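Local coordinates for protein cyclopropane-fatty-acyl-phospholipid synthase 1 (Mycobacterium tuberculosis, PDB 1KPG) that converts a double bond of an alpha mycolic acid to a cyclopropane ring at the distal position, using a methylene group from S-adenosyl-L-methionine, at residues 68-73 with 132-137; 138-143 with 166-171; 142-147 with 202-207. All blocks are in the same frame, centred on the assembly; numbering follows the deposited sequence.

Overall arrangement
The three contacts run from the core of the Rossmann-like sheet out to the surface. Contact 1 is buried and joins two parallel neighbouring strands, mostly by backbone hydrogen bonds and aliphatic packing, with the amino group of S-adenosylhomocysteine at its end. Strand 132-136 then pairs with strand 163-171, which carries one half of contact 2, about 12 Å away between centres. Contact 2, also buried, sets a loop against that strand and depends on side chains, among them a glutamate beside a carbonate ion. Contact 3 shares Phe142 and Gly143 with contact 2, and the Arg204-Glu140 backbone bond links the two; it is partly exposed, and stacking and packing, not hydrogen bonds, join its segments.

Contact 1. Residues 68-73 with 132-137; sequences LLDVGC and RIVSIG. With SAH (S-adenosyl-L-homocysteine), chain F; 16A (cetyl-trimethyl-ammonium), chain G.
Leu69 forms two backbone hydrogen bonds with the neighbouring strand: its N donates to Arg132 O (3.0 Å), and its O accepts a bond from Val134 N that is nearly straight (2.9 Å, 168° at the hydrogen). Val71 N then donates to Val134 O, in the register of a parallel pair, Leu68 beside Arg132 and Asp70 beside Val134. Packing is dense in this middle part. On one face, CD1 of Leu68 reaches across to Val134 CG1 (4.0 Å), and the same valine methyl lies against the carboxylate carbon of Asp70. Val134 CG1 stands between its own backbone N and carbonyl carbon (chi1 67°), a rotation that brings it against strand 68-71. On the other face Leu69 and Ile133 lie side by side and point the same way, while Ile133 CG2 also meets Val71 CG2.

The pair is the centre of the Rossmann-like fold of class I methyltransferases, and residues 70-76 match its glycine-rich motif I, consistent with a cofactor site. Past Val71 the direct backbone pairing stops. Ser135 OG donates to Val71 O (2.9 Å). In the next position a water accepts Ile136 N-H (2.7 Å from N) and lies 2.6 Å from Asp70 OD1. The amino N of S-adenosylhomocysteine then bridges the strand ends, donating to Gly72 O (2.6 Å) and Ile136 O (2.8 Å). Looser still is the opposite end, where the partly exposed Arg132 side chain bends at chi2, leads away from Leu68 and gives NE to Leu60 O.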
loop_
_atom_site.group_PDB
_atom_site.type_symbol
_atom_site.label_atom_id
_atom_site.label_comp_id
_atom_site.label_asym_id
_atom_site.label_seq_id
_atom_site.Cartn_x
_atom_site.Cartn_y
_atom_site.Cartn_z
ATOM N N LEU A 68 2.316 -8.521 15.067
ATOM C CA LEU A 68 2.628 -7.912 13.786
ATOM C C LEU A 68 1.986 -6.536 13.661
ATOM O O LEU A 68 0.810 -6.363 13.974
ATOM C CB LEU A 68 2.132 -8.801 12.644
ATOM C CG LEU A 68 2.170 -8.119 11.271
ATOM C CD1 LEU A 68 3.615 -7.980 10.790
ATOM C CD2 LEU A 68 1.350 -8.932 10.290
ATOM N N LEU A 69 2.764 -5.562 13.202
ATOM C CA LEU A 69 2.264 -4.209 13.012
ATOM C C LEU A 69 2.051 -3.942 11.527
ATOM O O LEU A 69 2.994 -4.029 10.739
ATOM C CB LEU A 69 3.264 -3.190 13.553
ATOM C CG LEU A 69 2.927 -1.719 13.308
ATOM C CD1 LEU A 69 1.690 -1.342 14.097
ATOM C CD2 LEU A 69 4.110 -0.850 13.730
ATOM N N ASP A 70 0.817 -3.619 11.147
ATOM C CA ASP A 70 0.503 -3.316 9.755
ATOM C C ASP A 70 0.317 -1.808 9.631
ATOM O O ASP A 70 -0.696 -1.260 10.074
ATOM C CB ASP A 70 -0.786 -4.021 9.303
ATOM C CG ASP A 70 -1.016 -3.902 7.798
ATOM O OD1 ASP A 70 -0.440 -2.989 7.173
ATOM O OD2 ASP A 70 -1.777 -4.718 7.235
ATOM N N VAL A 71 1.304 -1.141 9.048
ATOM C CA VAL A 71 1.247 0.309 8.869
ATOM C C VAL A 71 0.522 0.624 7.567
ATOM O O VAL A 71 1.068 0.418 6.483
ATOM C CB VAL A 71 2.666 0.920 8.835
ATOM C CG1 VAL A 71 2.592 2.421 8.576
ATOM C CG2 VAL A 71 3.367 0.652 10.151
ATOM N N GLY A 72 -0.705 1.129 7.690
ATOM C CA GLY A 72 -1.521 1.443 6.526
ATOM C C GLY A 72 -2.296 0.186 6.174
ATOM O O GLY A 72 -2.242 -0.292 5.044
ATOM N N CYS A 73 -3.029 -0.337 7.150
ATOM C CA CYS A 73 -3.777 -1.585 7.002
ATOM C C CYS A 73 -4.931 -1.638 6.010
ATOM O O CYS A 73 -5.488 -2.710 5.777
ATOM C CB CYS A 73 -4.271 -2.049 8.377
ATOM S SG CYS A 73 -5.497 -0.966 9.163
ATOM N N ARG A 132 7.379 -7.633 14.445
ATOM C CA ARG A 132 7.619 -7.515 13.015
ATOM C C ARG A 132 6.698 -6.433 12.469
ATOM O O ARG A 132 5.676 -6.103 13.085
ATOM C CB ARG A 132 7.321 -8.846 12.322
ATOM C CG ARG A 132 8.191 -10.019 12.766
ATOM C CD ARG A 132 9.597 -9.913 12.199
ATOM N NE ARG A 132 10.406 -11.109 12.445
ATOM C CZ ARG A 132 11.078 -11.365 13.567
ATOM N NH1 ARG A 132 11.057 -10.512 14.583
ATOM N NH2 ARG A 132 11.792 -12.479 13.665
ATOM N N ILE A 133 7.055 -5.885 11.312
ATOM C CA ILE A 133 6.253 -4.843 10.688
ATOM C C ILE A 133 6.055 -5.114 9.202
ATOM O O ILE A 133 6.953 -5.614 8.527
ATOM C CB ILE A 133 6.922 -3.461 10.825
ATOM C CG1 ILE A 133 7.220 -3.163 12.295
ATOM C CG2 ILE A 133 6.016 -2.381 10.260
ATOM C CD1 ILE A 133 7.959 -1.854 12.503
ATOM N N VAL A 134 4.862 -4.790 8.709
ATOM C CA VAL A 134 4.534 -4.942 7.300
ATOM C C VAL A 134 3.818 -3.658 6.906
ATOM O O VAL A 134 3.001 -3.130 7.662
ATOM C CB VAL A 134 3.607 -6.170 7.035
ATOM C CG1 VAL A 134 2.237 -5.953 7.661
ATOM C CG2 VAL A 134 3.467 -6.405 5.527
ATOM N N SER A 135 4.159 -3.130 5.742
ATOM C CA SER A 135 3.540 -1.905 5.257
ATOM C C SER A 135 3.478 -2.014 3.742
ATOM O O SER A 135 4.505 -2.054 3.071
ATOM C CB SER A 135 4.370 -0.684 5.674
ATOM O OG SER A 135 3.737 0.516 5.267
ATOM N N ILE A 136 2.263 -2.066 3.209
ATOM C CA ILE A 136 2.065 -2.208 1.772
ATOM C C ILE A 136 1.256 -1.056 1.168
ATOM O O ILE A 136 0.067 -0.897 1.460
ATOM C CB ILE A 136 1.356 -3.543 1.484
ATOM C CG1 ILE A 136 2.216 -4.700 2.010
ATOM C CG2 ILE A 136 1.074 -3.681 0.002
ATOM C CD1 ILE A 136 1.463 -6.021 2.190
ATOM N N GLY A 137 1.917 -0.248 0.339
ATOM C CA GLY A 137 1.250 0.871 -0.306
ATOM C C GLY A 137 0.895 2.083 0.544
ATOM O O GLY A 137 0.052 2.881 0.143
HETATM N N SAH F . -2.032 -1.878 2.982
HETATM C CA SAH F . -3.394 -1.894 2.443
HETATM C CB SAH F . -3.917 -0.479 2.134
HETATM C CG SAH F . -3.114 0.380 1.128
HETATM S SD SAH F . -3.862 2.003 0.819
HETATM C C SAH F . -3.475 -2.741 1.169
HETATM O O SAH F . -2.407 -3.044 0.598
HETATM O OXT SAH F . -4.605 -3.083 0.748
HETATM C "C5'" SAH F . -2.780 3.147 1.736
HETATM C "C4'" SAH F . -2.979 2.959 3.234
HETATM O "O4'" SAH F . -1.946 3.550 4.066
HETATM C "C3'" SAH F . -4.307 3.509 3.752
HETATM O "O3'" SAH F . -4.898 2.523 4.618
HETATM C "C2'" SAH F . -3.897 4.763 4.495
HETATM O "O2'" SAH F . -4.874 5.130 5.465
HETATM C "C1'" SAH F . -2.596 4.336 5.082
HETATM N N9 SAH F . -1.712 5.417 5.551
HETATM C C8 SAH F . -1.149 6.595 4.824
HETATM N N7 SAH F . -0.388 7.355 5.543
HETATM C C5 SAH F . -0.398 6.720 6.807
HETATM C C6 SAH F . 0.240 7.037 8.050
HETATM N N6 SAH F . 1.036 8.111 8.206
HETATM N N1 SAH F . 0.025 6.199 9.120
HETATM C C2 SAH F . -0.769 5.115 8.981
HETATM N N3 SAH F . -1.421 4.708 7.878
HETATM C C4 SAH F . -1.196 5.557 6.817
HETATM C C1 16A G . -1.650 2.477 -8.362
HETATM C C2 16A G . -1.074 3.849 -8.005
HETATM C C3 16A G . 0.092 4.228 -8.932
HETATM C C4 16A G . 0.747 5.586 -8.646
HETATM C C5 16A G . 1.884 5.876 -9.642
HETATM C C6 16A G . 2.629 7.214 -9.452
HETATM C C7 16A G . 1.849 8.552 -9.336
HETATM C C8 16A G . 1.914 9.436 -8.066
HETATM C C9 16A G . 3.019 9.219 -7.003
HETATM C C10 16A G . 2.611 8.310 -5.847
HETATM C C11 16A G . 1.884 8.926 -4.624
HETATM C C12 16A G . 0.616 8.257 -4.036
HETATM C C13 16A G . 0.555 6.712 -4.053
HETATM C C14 16A G . -0.727 6.133 -3.448
HETATM C C15 16A G . -0.755 4.622 -3.746
HETATM C C16 16A G . -2.077 4.007 -3.231
HETATM N N1 16A G . -2.432 2.594 -3.326
HETATM C C17 16A G . -3.822 2.526 -2.743
HETATM C C18 16A G . -2.512 2.047 -4.741
HETATM C C19 16A G . -1.554 1.746 -2.430
HETATM O O HOH W 1 0.157 -1.888 4.882
#

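Contact 2. Residues 138-143 with 166-171. With SAH (S-adenosyl-L-homocysteine), chain F; 16A (cetyl-trimethyl-ammonium), chain G; CO3 (carbonate ion), chain E.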
loop_
_atom_site.group_PDB
_atom_site.type_symbol
_atom_site.label_atom_id
_atom_site.label_comp_id
_atom_site.label_asym_id
_atom_site.label_seq_id
_atom_site.Cartn_x
_atom_site.Cartn_y
_atom_site.Cartn_z
ATOM N N ALA A 138 1.518 2.236 1.707
ATOM C CA ALA A 138 1.245 3.383 2.579
ATOM C C ALA A 138 2.401 4.391 2.547
ATOM O O ALA A 138 2.205 5.601 2.687
ATOM C CB ALA A 138 1.019 2.907 4.011
ATOM N N PHE A 139 3.607 3.867 2.357
ATOM C CA PHE A 139 4.826 4.664 2.311
ATOM C C PHE A 139 4.720 5.862 1.355
ATOM O O PHE A 139 5.296 6.923 1.604
ATOM C CB PHE A 139 5.990 3.757 1.887
ATOM C CG PHE A 139 7.338 4.409 1.976
ATOM C CD1 PHE A 139 7.977 4.552 3.204
ATOM C CD2 PHE A 139 7.975 4.874 0.828
ATOM C CE1 PHE A 139 9.240 5.150 3.291
ATOM C CE2 PHE A 139 9.234 5.474 0.902
ATOM C CZ PHE A 139 9.870 5.611 2.139
ATOM N N GLU A 140 3.978 5.690 0.266
ATOM C CA GLU A 140 3.815 6.748 -0.726
ATOM C C GLU A 140 3.080 7.979 -0.198
ATOM O O GLU A 140 3.133 9.050 -0.805
ATOM C CB GLU A 140 3.084 6.205 -1.959
ATOM C CG GLU A 140 3.756 4.995 -2.600
ATOM C CD GLU A 140 3.244 3.675 -2.052
ATOM O OE1 GLU A 140 2.976 3.586 -0.835
ATOM O OE2 GLU A 140 3.120 2.715 -2.842
ATOM N N HIS A 141 2.400 7.819 0.933
ATOM C CA HIS A 141 1.647 8.902 1.553
ATOM C C HIS A 141 2.444 9.624 2.645
ATOM O O HIS A 141 2.033 10.677 3.136
ATOM C CB HIS A 141 0.366 8.348 2.185
ATOM C CG HIS A 141 -0.689 7.950 1.199
ATOM N ND1 HIS A 141 -1.427 8.870 0.486
ATOM C CD2 HIS A 141 -1.155 6.731 0.835
ATOM C CE1 HIS A 141 -2.304 8.236 -0.272
ATOM N NE2 HIS A 141 -2.160 6.938 -0.079
ATOM N N PHE A 142 3.576 9.054 3.038
ATOM C CA PHE A 142 4.376 9.646 4.103
ATOM C C PHE A 142 4.990 10.990 3.727
ATOM O O PHE A 142 5.017 11.909 4.542
ATOM C CB PHE A 142 5.473 8.668 4.547
ATOM C CG PHE A 142 4.945 7.341 5.059
ATOM C CD1 PHE A 142 3.577 7.141 5.256
ATOM C CD2 PHE A 142 5.821 6.301 5.365
ATOM C CE1 PHE A 142 3.093 5.927 5.751
ATOM C CE2 PHE A 142 5.346 5.076 5.866
ATOM C CZ PHE A 142 3.979 4.891 6.058
ATOM N N GLY A 143 5.470 11.105 2.495
ATOM C CA GLY A 143 6.081 12.347 2.054
ATOM C C GLY A 143 7.577 12.345 2.303
ATOM O O GLY A 143 8.048 11.717 3.251
ATOM N N LEU A 166 8.695 -3.705 3.571
ATOM C CA LEU A 166 8.162 -2.467 3.046
ATOM C C LEU A 166 7.882 -2.666 1.564
ATOM O O LEU A 166 8.794 -2.857 0.762
ATOM C CB LEU A 166 9.169 -1.330 3.247
ATOM C CG LEU A 166 8.759 0.047 2.715
ATOM C CD1 LEU A 166 7.483 0.508 3.391
ATOM C CD2 LEU A 166 9.876 1.040 2.968
ATOM N N HIS A 167 6.601 -2.646 1.221
ATOM C CA HIS A 167 6.149 -2.813 -0.154
ATOM C C HIS A 167 5.650 -1.441 -0.591
ATOM O O HIS A 167 4.682 -0.927 -0.043
ATOM C CB HIS A 167 5.023 -3.857 -0.186
ATOM C CG HIS A 167 4.261 -3.915 -1.475
ATOM N ND1 HIS A 167 3.874 -5.106 -2.053
ATOM C CD2 HIS A 167 3.742 -2.935 -2.255
ATOM C CE1 HIS A 167 3.152 -4.858 -3.130
ATOM N NE2 HIS A 167 3.057 -3.548 -3.275
ATOM N N THR A 168 6.314 -0.851 -1.577
ATOM C CA THR A 168 5.928 0.468 -2.042
ATOM C C THR A 168 6.219 0.690 -3.514
ATOM O O THR A 168 7.129 0.084 -4.088
ATOM C CB THR A 168 6.658 1.568 -1.243
ATOM O OG1 THR A 168 6.349 2.852 -1.801
ATOM C CG2 THR A 168 8.180 1.346 -1.295
ATOM N N ILE A 169 5.429 1.569 -4.114
ATOM C CA ILE A 169 5.588 1.945 -5.507
ATOM C C ILE A 169 6.843 2.814 -5.533
ATOM O O ILE A 169 7.164 3.474 -4.546
ATOM C CB ILE A 169 4.363 2.772 -5.980
ATOM C CG1 ILE A 169 3.164 1.836 -6.160
ATOM C CG2 ILE A 169 4.679 3.529 -7.273
ATOM C CD1 ILE A 169 1.828 2.549 -6.198
ATOM N N THR A 170 7.566 2.785 -6.644
ATOM C CA THR A 170 8.772 3.585 -6.782
ATOM C C THR A 170 8.770 4.079 -8.216
ATOM O O THR A 170 8.105 3.496 -9.068
ATOM C CB THR A 170 10.048 2.746 -6.503
ATOM O OG1 THR A 170 10.146 1.677 -7.449
ATOM C CG2 THR A 170 9.999 2.155 -5.106
ATOM N N GLY A 171 9.485 5.158 -8.497
ATOM C CA GLY A 171 9.484 5.643 -9.863
ATOM C C GLY A 171 10.714 6.410 -10.290
ATOM O O GLY A 171 11.527 6.820 -9.466
HETATM N N SAH F . -2.032 -1.878 2.982
HETATM C CA SAH F . -3.394 -1.894 2.443
HETATM C CB SAH F . -3.917 -0.479 2.134
HETATM C CG SAH F . -3.114 0.380 1.128
HETATM S SD SAH F . -3.862 2.003 0.819
HETATM C C SAH F . -3.475 -2.741 1.169
HETATM O O SAH F . -2.407 -3.044 0.598
HETATM O OXT SAH F . -4.605 -3.083 0.748
HETATM C "C5'" SAH F . -2.780 3.147 1.736
HETATM C "C4'" SAH F . -2.979 2.959 3.234
HETATM O "O4'" SAH F . -1.946 3.550 4.066
HETATM C "C3'" SAH F . -4.307 3.509 3.752
HETATM O "O3'" SAH F . -4.898 2.523 4.618
HETATM C "C2'" SAH F . -3.897 4.763 4.495
HETATM O "O2'" SAH F . -4.874 5.130 5.465
HETATM C "C1'" SAH F . -2.596 4.336 5.082
HETATM N N9 SAH F . -1.712 5.417 5.551
HETATM C C8 SAH F . -1.149 6.595 4.824
HETATM N N7 SAH F . -0.388 7.355 5.543
HETATM C C5 SAH F . -0.398 6.720 6.807
HETATM C C6 SAH F . 0.240 7.037 8.050
HETATM N N6 SAH F . 1.036 8.111 8.206
HETATM N N1 SAH F . 0.025 6.199 9.120
HETATM C C2 SAH F . -0.769 5.115 8.981
HETATM N N3 SAH F . -1.421 4.708 7.878
HETATM C C4 SAH F . -1.196 5.557 6.817
HETATM C C1 16A G . -1.650 2.477 -8.362
HETATM C C2 16A G . -1.074 3.849 -8.005
HETATM C C3 16A G . 0.092 4.228 -8.932
HETATM C C4 16A G . 0.747 5.586 -8.646
HETATM C C5 16A G . 1.884 5.876 -9.642
HETATM C C6 16A G . 2.629 7.214 -9.452
HETATM C C7 16A G . 1.849 8.552 -9.336
HETATM C C8 16A G . 1.914 9.436 -8.066
HETATM C C9 16A G . 3.019 9.219 -7.003
HETATM C C10 16A G . 2.611 8.310 -5.847
HETATM C C11 16A G . 1.884 8.926 -4.624
HETATM C C12 16A G . 0.616 8.257 -4.036
HETATM C C13 16A G . 0.555 6.712 -4.053
HETATM C C14 16A G . -0.727 6.133 -3.448
HETATM C C15 16A G . -0.755 4.622 -3.746
HETATM C C16 16A G . -2.077 4.007 -3.231
HETATM N N1 16A G . -2.432 2.594 -3.326
HETATM C C17 16A G . -3.822 2.526 -2.743
HETATM C C18 16A G . -2.512 2.047 -4.741
HETATM C C19 16A G . -1.554 1.746 -2.430
HETATM C C CO3 E . 1.329 -0.740 -4.081
HETATM O O1 CO3 E . 0.220 0.190 -4.448
HETATM O O2 CO3 E . 1.274 -2.028 -4.472
HETATM O O3 CO3 E . 2.398 -0.281 -3.367
HETATM O O HOH W 2 4.186 0.944 2.654
#
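Glu140 and Thr168 lie antiparallel, one side chain running past the other, and a bend at chi2 (91°) turns the glutamate carboxylate to the edge of strand 163-171. It arrives there beyond the end of strand 132-136, where Ile169 N no longer has a strand partner on that side. Ile169 N donates to Glu140 OE2 in an almost straight bond (2.9 Å, 170° at the hydrogen), but meets the oxygen from above the carboxylate, 52° out of its plane. Thr168 OG1 lies 3.2 Å from Glu140 CD without bonding to the acid; its hydroxyl instead donates to Ile169 O (2.9 Å).

Beside this polar pair, the side chains of Phe139 and Leu166 are set nearly perpendicular. Leu166 CD2 sits over one face of the phenyl ring in a CH-pi contact, 4.3 Å from the Phe139 centroid and displaced toward the rim, while CD1 rests on Phe139 CB (3.9 Å). Phe139 also stacks with Tyr147 and touches Val211 of helix 208-216.

The loop that follows strand 132-136 thus packs on the next strand of the Rossmann-like sheet and lines both ligand pockets. Phe142 presents its edge to the adenine of S-adenosylhomocysteine, and Glu140 CB touches the detergent tail at C13 (3.3 Å). From strand 163-171, His167 NE2 donates to carbonate O2 (2.6 Å), its other ring nitrogen being paired with Gln282; the ion is also bonded to Cys35 N and Tyr232 OH.

The bond from Ile169 N fixes Glu140 OE2, and this same oxygen lies 3.1 Å from carbonate O3, at the anion pocket, an arrangement consistent with the bicarbonate thought to act as general base in this enzyme family.

Contact 3. Residues 142-147 with 202-207; sequences FGHERY and GGRLPS. With 16A (cetyl-trimethyl-ammonium), chain G; SAH (S-adenosyl-L-homocysteine), chain F.
Gly143 O, on the residue whose CA packs on Arg204 CG (4.2 Å), is gripped by two amides: Arg146 N donates to it at 3.0 Å, and Tyr147 N adds a weak bond. The turn leads into helix 147-157, with Arg146 at its N-cap position. The contact joins the connection after strand 132-136 of the Rossmann-like fold to the loop that precedes helix 208-216.

No hydrogen bond joins residues 142-147 to 202-207; flat groups hold them together instead, and the nearest backbone tie, Arg204 N to Glu140 O, lies just before the first segment. The guanidinium of Arg204 lies on the His144 imidazole, centres 4.1 Å apart and planes inclined by 25°. Within the stack, His144 CE1 and Arg204 NH1 approach to 3.4 Å. Arg204 CD also stands almost over the middle of the ring, 3.8 Å from the His144 centroid and 12° off its normal, a CH-pi contact. An unusual chi1 of -95° and a bend at chi2 lay the arginine chain across the histidine. Both residues are exposed, so this stack forms the surface side of the contact.

Inward, Tyr147 meets Pro206 roughly at right angles, and Pro206 also touches Phe139 and Thr168. Ser207 OG caps Met210 N at the start of helix 208-216. CB of Leu205 points away from residues 142-147 and meets the detergent tail at C9 (3.8 Å). The closest approach of Tyr147 to the other loop is made by its hydroxyl oxygen, OH lying 3.3 Å from Pro206 CG.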
loop_
_atom_site.group_PDB
_atom_site.type_symbol
_atom_site.label_atom_id
_atom_site.label_comp_id
_atom_site.label_asym_id
_atom_site.label_seq_id
_atom_site.Cartn_x
_atom_site.Cartn_y
_atom_site.Cartn_z
ATOM N N PHE A 142 3.576 9.054 3.038
ATOM C CA PHE A 142 4.376 9.646 4.103
ATOM C C PHE A 142 4.990 10.990 3.727
ATOM O O PHE A 142 5.017 11.909 4.542
ATOM C CB PHE A 142 5.473 8.668 4.547
ATOM C CG PHE A 142 4.945 7.341 5.059
ATOM C CD1 PHE A 142 3.577 7.141 5.256
ATOM C CD2 PHE A 142 5.821 6.301 5.365
ATOM C CE1 PHE A 142 3.093 5.927 5.751
ATOM C CE2 PHE A 142 5.346 5.076 5.866
ATOM C CZ PHE A 142 3.979 4.891 6.058
ATOM N N GLY A 143 5.470 11.105 2.495
ATOM C CA GLY A 143 6.081 12.347 2.054
ATOM C C GLY A 143 7.577 12.345 2.303
ATOM O O GLY A 143 8.048 11.717 3.251
ATOM N N HIS A 144 8.324 13.046 1.452
ATOM C CA HIS A 144 9.780 13.125 1.572
ATOM C C HIS A 144 10.254 13.553 2.964
ATOM O O HIS A 144 11.308 13.117 3.425
ATOM C CB HIS A 144 10.349 14.096 0.522
ATOM C CG HIS A 144 10.390 13.542 -0.871
ATOM N ND1 HIS A 144 10.706 14.313 -1.970
ATOM C CD2 HIS A 144 10.179 12.289 -1.343
ATOM C CE1 HIS A 144 10.686 13.561 -3.056
ATOM N NE2 HIS A 144 10.369 12.328 -2.704
ATOM N N GLU A 145 9.470 14.398 3.628
ATOM C CA GLU A 145 9.818 14.910 4.953
ATOM C C GLU A 145 9.556 13.979 6.141
ATOM O O GLU A 145 9.824 14.349 7.288
ATOM C CB GLU A 145 9.098 16.238 5.195
ATOM C CG GLU A 145 7.594 16.189 4.962
ATOM C CD GLU A 145 7.238 16.002 3.497
ATOM O OE1 GLU A 145 7.551 16.900 2.686
ATOM O OE2 GLU A 145 6.647 14.956 3.155
ATOM N N ARG A 146 9.044 12.780 5.876
ATOM C CA ARG A 146 8.750 11.825 6.941
ATOM C C ARG A 146 9.519 10.518 6.765
ATOM O O ARG A 146 9.617 9.720 7.699
ATOM C CB ARG A 146 7.247 11.519 6.976
ATOM C CG ARG A 146 6.348 12.703 7.301
ATOM C CD ARG A 146 6.513 13.141 8.741
ATOM N NE ARG A 146 5.636 14.254 9.096
ATOM C CZ ARG A 146 4.318 14.165 9.241
ATOM N NH1 ARG A 146 3.700 13.007 9.060
ATOM N NH2 ARG A 146 3.618 15.240 9.576
ATOM N N TYR A 147 10.055 10.304 5.566
ATOM C CA TYR A 147 10.798 9.088 5.250
ATOM C C TYR A 147 11.788 8.684 6.329
ATOM O O TYR A 147 11.746 7.559 6.832
ATOM C CB TYR A 147 11.553 9.249 3.929
ATOM C CG TYR A 147 10.690 9.237 2.685
ATOM C CD1 TYR A 147 11.248 9.493 1.436
ATOM C CD2 TYR A 147 9.321 8.969 2.751
ATOM C CE1 TYR A 147 10.470 9.485 0.284
ATOM C CE2 TYR A 147 8.534 8.959 1.604
ATOM C CZ TYR A 147 9.116 9.218 0.374
ATOM O OH TYR A 147 8.352 9.224 -0.772
ATOM N N GLY A 202 -0.903 15.104 -1.523
ATOM C CA GLY A 202 0.229 14.885 -0.635
ATOM C C GLY A 202 1.074 13.676 -0.995
ATOM O O GLY A 202 2.114 13.429 -0.381
ATOM N N GLY A 203 0.632 12.919 -1.996
ATOM C CA GLY A 203 1.371 11.737 -2.408
ATOM C C GLY A 203 2.731 12.056 -2.996
ATOM O O GLY A 203 2.909 13.088 -3.637
ATOM N N ARG A 204 3.688 11.158 -2.781
ATOM C CA ARG A 204 5.051 11.332 -3.274
ATOM C C ARG A 204 5.605 10.033 -3.842
ATOM O O ARG A 204 5.457 8.974 -3.239
ATOM C CB ARG A 204 5.958 11.807 -2.141
ATOM C CG ARG A 204 6.135 13.300 -2.065
ATOM C CD ARG A 204 6.979 13.791 -3.224
ATOM N NE ARG A 204 7.276 15.214 -3.111
ATOM C CZ ARG A 204 8.025 15.892 -3.972
ATOM N NH1 ARG A 204 8.562 15.276 -5.020
ATOM N NH2 ARG A 204 8.235 17.189 -3.790
ATOM N N LEU A 205 6.258 10.126 -4.996
ATOM C CA LEU A 205 6.837 8.957 -5.638
ATOM C C LEU A 205 8.283 8.739 -5.194
ATOM O O LEU A 205 9.172 9.539 -5.501
ATOM C CB LEU A 205 6.790 9.111 -7.159
ATOM C CG LEU A 205 7.224 7.871 -7.950
ATOM C CD1 LEU A 205 6.303 6.710 -7.601
ATOM C CD2 LEU A 205 7.179 8.161 -9.450
ATOM N N PRO A 206 8.531 7.652 -4.450
ATOM C CA PRO A 206 9.858 7.288 -3.940
ATOM C C PRO A 206 10.739 6.706 -5.047
ATOM O O PRO A 206 10.230 6.180 -6.039
ATOM C CB PRO A 206 9.545 6.221 -2.882
ATOM C CG PRO A 206 8.103 6.469 -2.523
ATOM C CD PRO A 206 7.494 6.802 -3.845
ATOM N N SER A 207 12.054 6.799 -4.873
ATOM C CA SER A 207 12.981 6.229 -5.846
ATOM C C SER A 207 13.649 5.055 -5.139
ATOM O O SER A 207 13.842 5.092 -3.924
ATOM C CB SER A 207 14.037 7.257 -6.268
ATOM O OG SER A 207 14.970 7.508 -5.227
HETATM C C1 16A G . -1.650 2.477 -8.362
HETATM C C2 16A G . -1.074 3.849 -8.005
HETATM C C3 16A G . 0.092 4.228 -8.932
HETATM C C4 16A G . 0.747 5.586 -8.646
HETATM C C5 16A G . 1.884 5.876 -9.642
HETATM C C6 16A G . 2.629 7.214 -9.452
HETATM C C7 16A G . 1.849 8.552 -9.336
HETATM C C8 16A G . 1.914 9.436 -8.066
HETATM C C9 16A G . 3.019 9.219 -7.003
HETATM C C10 16A G . 2.611 8.310 -5.847
HETATM C C11 16A G . 1.884 8.926 -4.624
HETATM C C12 16A G . 0.616 8.257 -4.036
HETATM C C13 16A G . 0.555 6.712 -4.053
HETATM C C14 16A G . -0.727 6.133 -3.448
HETATM C C15 16A G . -0.755 4.622 -3.746
HETATM C C16 16A G . -2.077 4.007 -3.231
HETATM N N1 16A G . -2.432 2.594 -3.326
HETATM C C17 16A G . -3.822 2.526 -2.743
HETATM C C18 16A G . -2.512 2.047 -4.741
HETATM C C19 16A G . -1.554 1.746 -2.430
HETATM N N SAH F . -2.032 -1.878 2.982
HETATM C CA SAH F . -3.394 -1.894 2.443
HETATM C CB SAH F . -3.917 -0.479 2.134
HETATM C CG SAH F . -3.114 0.380 1.128
HETATM S SD SAH F . -3.862 2.003 0.819
HETATM C C SAH F . -3.475 -2.741 1.169
HETATM O O SAH F . -2.407 -3.044 0.598
HETATM O OXT SAH F . -4.605 -3.083 0.748
HETATM C "C5'" SAH F . -2.780 3.147 1.736
HETATM C "C4'" SAH F . -2.979 2.959 3.234
HETATM O "O4'" SAH F . -1.946 3.550 4.066
HETATM C "C3'" SAH F . -4.307 3.509 3.752
HETATM O "O3'" SAH F . -4.898 2.523 4.618
HETATM C "C2'" SAH F . -3.897 4.763 4.495
HETATM O "O2'" SAH F . -4.874 5.130 5.465
HETATM C "C1'" SAH F . -2.596 4.336 5.082
HETATM N N9 SAH F . -1.712 5.417 5.551
HETATM C C8 SAH F . -1.149 6.595 4.824
HETATM N N7 SAH F . -0.388 7.355 5.543
HETATM C C5 SAH F . -0.398 6.720 6.807
HETATM C C6 SAH F . 0.240 7.037 8.050
HETATM N N6 SAH F . 1.036 8.111 8.206
HETATM N N1 SAH F . 0.025 6.199 9.120
HETATM C C2 SAH F . -0.769 5.115 8.981
HETATM N N3 SAH F . -1.421 4.708 7.878
HETATM C C4 SAH F . -1.196 5.557 6.817
#